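Local atomic coordinates of clp gene regulator (ClgR) (Corynebacterium glutamicum, PDB entry 3F52), a protein that probably binds regulatory DNA through a helix-turn-helix domain and activates transcription of clp protease genes. Residues 25-37 with 61-73. Numbering follows the deposited sequence.
Sequences LREALGAALRSFR and LERGRKEVSSELL
In this five-helix, XRE-type helix-turn-helix domain, helix 25-40 packs through Gly30 against the end of helix 55-62, where Gly64, at positive phi, closes a Schellman motif. The backbones touch: Gly30 CA makes a CA-H...O contact of 3.3 Å with Leu61 O, and Glu27 CA lies 3.6 Å from Gly64 CA. Gly30 and Gly64, having no side chains, let the two backbones come together directly. A water donates to both Glu27 O and Glu62 O, bridging the carbonyls beside this close approach.

The extended Glu62 side chain meets Arg37 side-on, their flat groups only 10° apart. Arg37 NE reaches the syn lone pair of Glu62 OE2 at 2.6 Å, and NH2 that of OE1 at 2.9 Å; a bend at chi3 (64°) turns the guanidinium into this pairing, while its NH1 binds Val42 O. At the other end, Arg65 NH2 bonds to the anti lone pair of Glu27 OE2 (2.9 Å), and a second water joins the pair. Arg26 NH2 meets Glu67 OE2 at 2.8 Å with the two planes nearly perpendicular; that oxygen also bonds Ser70 of the second subunit, whose Glu71 pairs with Arg26.

Beneath the charges, Leu33 CD1 touches Leu61 CD2 at 3.8 Å, and Leu29 meets Leu73 tip to tip. Two bonds holding both Glu62 oxygens should favour its ionised form, while the Arg26-Glu67 pair carries the contact into the dimer interface.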
loop_
_atom_site.group_PDB
_atom_site.type_symbol
_atom_site.label_atom_id
_atom_site.label_comp_id
_atom_site.label_asym_id
_atom_site.label_seq_id
_atom_site.Cartn_x
_atom_site.Cartn_y
_atom_site.Cartn_z
ATOM N N LEU B 25 -1.317 6.595 2.037
ATOM C CA LEU B 25 -0.976 5.562 1.054
ATOM C C LEU B 25 -2.005 5.495 -0.065
ATOM O O LEU B 25 -1.633 5.404 -1.239
ATOM C CB LEU B 25 -0.847 4.183 1.720
ATOM C CG LEU B 25 -0.499 3.047 0.721
ATOM C CD1 LEU B 25 0.778 3.357 -0.129
ATOM C CD2 LEU B 25 -0.372 1.720 1.458
ATOM N N ARG B 26 -3.300 5.499 0.292
ATOM C CA ARG B 26 -4.321 5.292 -0.724
ATOM C C ARG B 26 -4.314 6.403 -1.770
ATOM O O ARG B 26 -4.620 6.134 -2.917
ATOM C CB ARG B 26 -5.725 5.085 -0.122
ATOM C CG ARG B 26 -6.209 6.217 0.787
ATOM C CD ARG B 26 -7.737 6.058 0.969
ATOM N NE ARG B 26 -8.329 7.062 1.851
ATOM C CZ ARG B 26 -8.349 6.991 3.181
ATOM N NH1 ARG B 26 -8.911 7.974 3.869
ATOM N NH2 ARG B 26 -7.740 5.974 3.824
ATOM N N GLU B 27 -4.000 7.636 -1.351
ATOM C CA GLU B 27 -3.808 8.774 -2.253
ATOM C C GLU B 27 -2.610 8.578 -3.177
ATOM O O GLU B 27 -2.704 8.802 -4.383
ATOM C CB GLU B 27 -3.631 10.046 -1.445
ATOM C CG GLU B 27 -4.942 10.446 -0.730
ATOM C CD GLU B 27 -4.796 11.590 0.225
ATOM O OE1 GLU B 27 -3.669 11.825 0.709
ATOM O OE2 GLU B 27 -5.822 12.248 0.514
ATOM N N ALA B 28 -1.491 8.148 -2.604
ATOM C CA ALA B 28 -0.276 7.933 -3.402
ATOM C C ALA B 28 -0.501 6.754 -4.384
ATOM O O ALA B 28 -0.169 6.844 -5.564
ATOM C CB ALA B 28 0.927 7.662 -2.455
ATOM N N LEU B 29 -1.067 5.667 -3.900
ATOM C CA LEU B 29 -1.386 4.520 -4.748
ATOM C C LEU B 29 -2.384 4.885 -5.839
ATOM O O LEU B 29 -2.245 4.457 -6.999
ATOM C CB LEU B 29 -1.977 3.414 -3.885
ATOM C CG LEU B 29 -1.834 1.923 -4.124
ATOM C CD1 LEU B 29 -0.361 1.563 -4.292
ATOM C CD2 LEU B 29 -2.449 1.111 -2.920
ATOM N N GLY B 30 -3.408 5.666 -5.472
ATOM C CA GLY B 30 -4.383 6.111 -6.497
ATOM C C GLY B 30 -3.740 6.952 -7.589
ATOM O O GLY B 30 -4.039 6.800 -8.773
ATOM N N ALA B 31 -2.854 7.853 -7.197
ATOM C CA ALA B 31 -2.150 8.714 -8.148
ATOM C C ALA B 31 -1.257 7.869 -9.075
ATOM O O ALA B 31 -1.181 8.140 -10.281
ATOM C CB ALA B 31 -1.343 9.764 -7.421
ATOM N N ALA B 32 -0.612 6.839 -8.516
ATOM C CA ALA B 32 0.230 5.914 -9.297
ATOM C C ALA B 32 -0.635 5.175 -10.335
ATOM O O ALA B 32 -0.313 5.150 -11.520
ATOM C CB ALA B 32 0.920 4.934 -8.377
ATOM N N LEU B 33 -1.746 4.603 -9.872
ATOM C CA LEU B 33 -2.678 3.889 -10.759
ATOM C C LEU B 33 -3.149 4.777 -11.889
ATOM O O LEU B 33 -3.170 4.351 -13.047
ATOM C CB LEU B 33 -3.871 3.357 -9.971
ATOM C CG LEU B 33 -3.577 2.130 -9.077
ATOM C CD1 LEU B 33 -4.704 1.927 -8.072
ATOM C CD2 LEU B 33 -3.338 0.839 -9.915
ATOM N N ARG B 34 -3.506 6.016 -11.566
ATOM C CA ARG B 34 -3.938 6.970 -12.593
ATOM C C ARG B 34 -2.838 7.202 -13.641
ATOM O O ARG B 34 -3.098 7.212 -14.853
ATOM C CB ARG B 34 -4.355 8.304 -11.970
ATOM C CG ARG B 34 -4.908 9.291 -13.027
ATOM C CD ARG B 34 -5.126 10.715 -12.483
ATOM N NE ARG B 34 -5.821 10.752 -11.188
ATOM C CZ ARG B 34 -5.248 11.116 -10.030
ATOM N NH1 ARG B 34 -5.971 11.110 -8.916
ATOM N NH2 ARG B 34 -3.959 11.514 -9.988
ATOM N N SER B 35 -1.599 7.360 -13.176
ATOM C CA SER B 35 -0.505 7.579 -14.111
ATOM C C SER B 35 -0.221 6.326 -14.982
ATOM O O SER B 35 0.041 6.473 -16.179
ATOM C CB SER B 35 0.748 8.143 -13.416
ATOM O OG SER B 35 1.520 7.119 -12.860
ATOM N N PHE B 36 -0.335 5.116 -14.424
ATOM C CA PHE B 36 -0.173 3.887 -15.214
ATOM C C PHE B 36 -1.294 3.764 -16.250
ATOM O O PHE B 36 -1.070 3.305 -17.375
ATOM C CB PHE B 36 -0.164 2.632 -14.337
ATOM C CG PHE B 36 1.192 2.280 -13.765
ATOM C CD1 PHE B 36 1.703 2.968 -12.655
ATOM C CD2 PHE B 36 1.957 1.263 -14.326
ATOM C CE1 PHE B 36 2.959 2.639 -12.104
ATOM C CE2 PHE B 36 3.222 0.910 -13.784
ATOM C CZ PHE B 36 3.720 1.610 -12.674
ATOM N N ARG B 37 -2.502 4.163 -15.865
ATOM C CA ARG B 37 -3.642 4.149 -16.799
ATOM C C ARG B 37 -3.456 5.167 -17.917
ATOM O O ARG B 37 -3.716 4.874 -19.096
ATOM C CB ARG B 37 -4.966 4.398 -16.052
ATOM C CG ARG B 37 -6.182 4.403 -16.975
ATOM C CD ARG B 37 -7.504 4.475 -16.214
ATOM N NE ARG B 37 -7.686 5.718 -15.466
ATOM C CZ ARG B 37 -7.991 6.898 -16.005
ATOM N NH1 ARG B 37 -8.129 7.045 -17.324
ATOM N NH2 ARG B 37 -8.157 7.950 -15.219
ATOM N N LEU B 61 -10.945 5.259 -6.133
ATOM C CA LEU B 61 -9.635 4.632 -5.872
ATOM C C LEU B 61 -8.488 5.549 -6.340
ATOM O O LEU B 61 -7.520 5.805 -5.589
ATOM C CB LEU B 61 -9.549 3.263 -6.563
ATOM C CG LEU B 61 -8.200 2.528 -6.486
ATOM C CD1 LEU B 61 -7.729 2.387 -5.018
ATOM C CD2 LEU B 61 -8.285 1.141 -7.170
ATOM N N GLU B 62 -8.602 6.035 -7.584
ATOM C CA GLU B 62 -7.585 6.927 -8.162
ATOM C C GLU B 62 -7.433 8.233 -7.385
ATOM O O GLU B 62 -6.323 8.770 -7.286
ATOM C CB GLU B 62 -7.881 7.237 -9.624
ATOM C CG GLU B 62 -7.679 6.048 -10.547
ATOM C CD GLU B 62 -7.838 6.395 -12.039
ATOM O OE1 GLU B 62 -8.278 7.514 -12.372
ATOM O OE2 GLU B 62 -7.502 5.537 -12.880
ATOM N N ARG B 63 -8.533 8.698 -6.785
ATOM C CA ARG B 63 -8.508 9.932 -6.005
ATOM C C ARG B 63 -8.136 9.753 -4.519
ATOM O O ARG B 63 -8.178 10.717 -3.761
ATOM C CB ARG B 63 -9.846 10.680 -6.149
ATOM C CG ARG B 63 -9.937 11.396 -7.502
ATOM C CD ARG B 63 -11.176 12.264 -7.616
ATOM N NE ARG B 63 -12.392 11.463 -7.723
ATOM C CZ ARG B 63 -13.234 11.223 -6.724
ATOM N NH1 ARG B 63 -14.318 10.481 -6.964
ATOM N NH2 ARG B 63 -13.018 11.729 -5.507
ATOM N N GLY B 64 -7.786 8.532 -4.115
ATOM C CA GLY B 64 -7.347 8.282 -2.733
ATOM C C GLY B 64 -8.505 8.275 -1.782
ATOM O O GLY B 64 -8.374 8.642 -0.611
ATOM N N ARG B 65 -9.670 7.852 -2.283
ATOM C CA ARG B 65 -10.876 7.814 -1.444
ATOM C C ARG B 65 -11.436 6.409 -1.233
ATOM O O ARG B 65 -12.569 6.247 -0.739
ATOM C CB ARG B 65 -11.938 8.746 -2.025
ATOM C CG ARG B 65 -11.428 10.203 -2.212
ATOM C CD ARG B 65 -11.139 10.843 -0.821
ATOM N NE ARG B 65 -10.635 12.212 -0.923
ATOM C CZ ARG B 65 -9.369 12.572 -0.700
ATOM N NH1 ARG B 65 -9.019 13.860 -0.832
ATOM N NH2 ARG B 65 -8.475 11.662 -0.351
ATOM N N LYS B 66 -10.649 5.400 -1.608
ATOM C CA LYS B 66 -10.991 4.009 -1.309
ATOM C C LYS B 66 -9.795 3.256 -0.787
ATOM O O LYS B 66 -8.711 3.346 -1.357
ATOM C CB LYS B 66 -11.447 3.279 -2.576
ATOM C CG LYS B 66 -12.759 3.670 -3.088
ATOM C CD LYS B 66 -13.879 3.003 -2.323
ATOM C CE LYS B 66 -15.191 3.232 -3.050
ATOM N NZ LYS B 66 -16.346 3.069 -2.137
ATOM N N GLU B 67 -9.997 2.486 0.272
ATOM C CA GLU B 67 -9.003 1.515 0.687
ATOM C C GLU B 67 -9.273 0.201 -0.068
ATOM O O GLU B 67 -10.346 -0.392 0.108
ATOM C CB GLU B 67 -9.115 1.288 2.192
ATOM C CG GLU B 67 -8.571 2.423 3.066
ATOM C CD GLU B 67 -7.045 2.520 3.005
ATOM O OE1 GLU B 67 -6.326 1.480 3.092
ATOM O OE2 GLU B 67 -6.565 3.651 2.844
ATOM N N VAL B 68 -8.318 -0.233 -0.883
ATOM C CA VAL B 68 -8.489 -1.374 -1.813
ATOM C C VAL B 68 -7.901 -2.622 -1.168
ATOM O O VAL B 68 -6.862 -2.528 -0.520
ATOM C CB VAL B 68 -7.804 -1.073 -3.201
ATOM C CG1 VAL B 68 -6.279 -0.923 -3.107
ATOM C CG2 VAL B 68 -8.143 -2.133 -4.249
ATOM N N SER B 69 -8.569 -3.772 -1.303
ATOM C CA SER B 69 -7.976 -5.045 -0.860
ATOM C C SER B 69 -6.745 -5.350 -1.718
ATOM O O SER B 69 -6.599 -4.849 -2.853
ATOM C CB SER B 69 -8.980 -6.197 -0.947
ATOM O OG SER B 69 -9.184 -6.577 -2.303
ATOM N N SER B 70 -5.840 -6.165 -1.189
ATOM C CA SER B 70 -4.671 -6.581 -1.971
ATOM C C SER B 70 -5.087 -7.312 -3.256
ATOM O O SER B 70 -4.457 -7.129 -4.289
ATOM C CB SER B 70 -3.747 -7.478 -1.145
ATOM O OG SER B 70 -3.234 -6.736 -0.043
ATOM N N GLU B 71 -6.148 -8.115 -3.165
ATOM C CA GLU B 71 -6.604 -8.953 -4.285
ATOM C C GLU B 71 -7.183 -8.068 -5.379
ATOM O O GLU B 71 -6.900 -8.272 -6.547
ATOM C CB GLU B 71 -7.633 -9.993 -3.818
ATOM C CG GLU B 71 -7.061 -11.108 -2.948
ATOM C CD GLU B 71 -7.029 -10.757 -1.454
ATOM O OE1 GLU B 71 -7.293 -9.588 -1.086
ATOM O OE2 GLU B 71 -6.751 -11.664 -0.640
ATOM N N LEU B 72 -7.948 -7.047 -4.993
ATOM C CA LEU B 72 -8.490 -6.145 -5.997
ATOM C C LEU B 72 -7.400 -5.268 -6.622
ATOM O O LEU B 72 -7.385 -5.046 -7.838
ATOM C CB LEU B 72 -9.640 -5.319 -5.439
ATOM C CG LEU B 72 -10.298 -4.383 -6.463
ATOM C CD1 LEU B 72 -10.764 -5.114 -7.760
ATOM C CD2 LEU B 72 -11.465 -3.696 -5.832
ATOM N N LEU B 73 -6.448 -4.814 -5.815
ATOM C CA LEU B 73 -5.321 -4.097 -6.388
ATOM C C LEU B 73 -4.586 -4.959 -7.421
ATOM O O LEU B 73 -4.188 -4.476 -8.484
ATOM C CB LEU B 73 -4.353 -3.618 -5.293
ATOM C CG LEU B 73 -3.084 -2.920 -5.798
ATOM C CD1 LEU B 73 -3.409 -1.636 -6.597
ATOM C CD2 LEU B 73 -2.184 -2.603 -4.602
HETATM O O HOH W 1 -4.937 10.217 -5.400
HETATM O O HOH W 2 -6.348 14.776 0.185
HETATM O O HOH W 3 -5.920 3.155 -12.773
#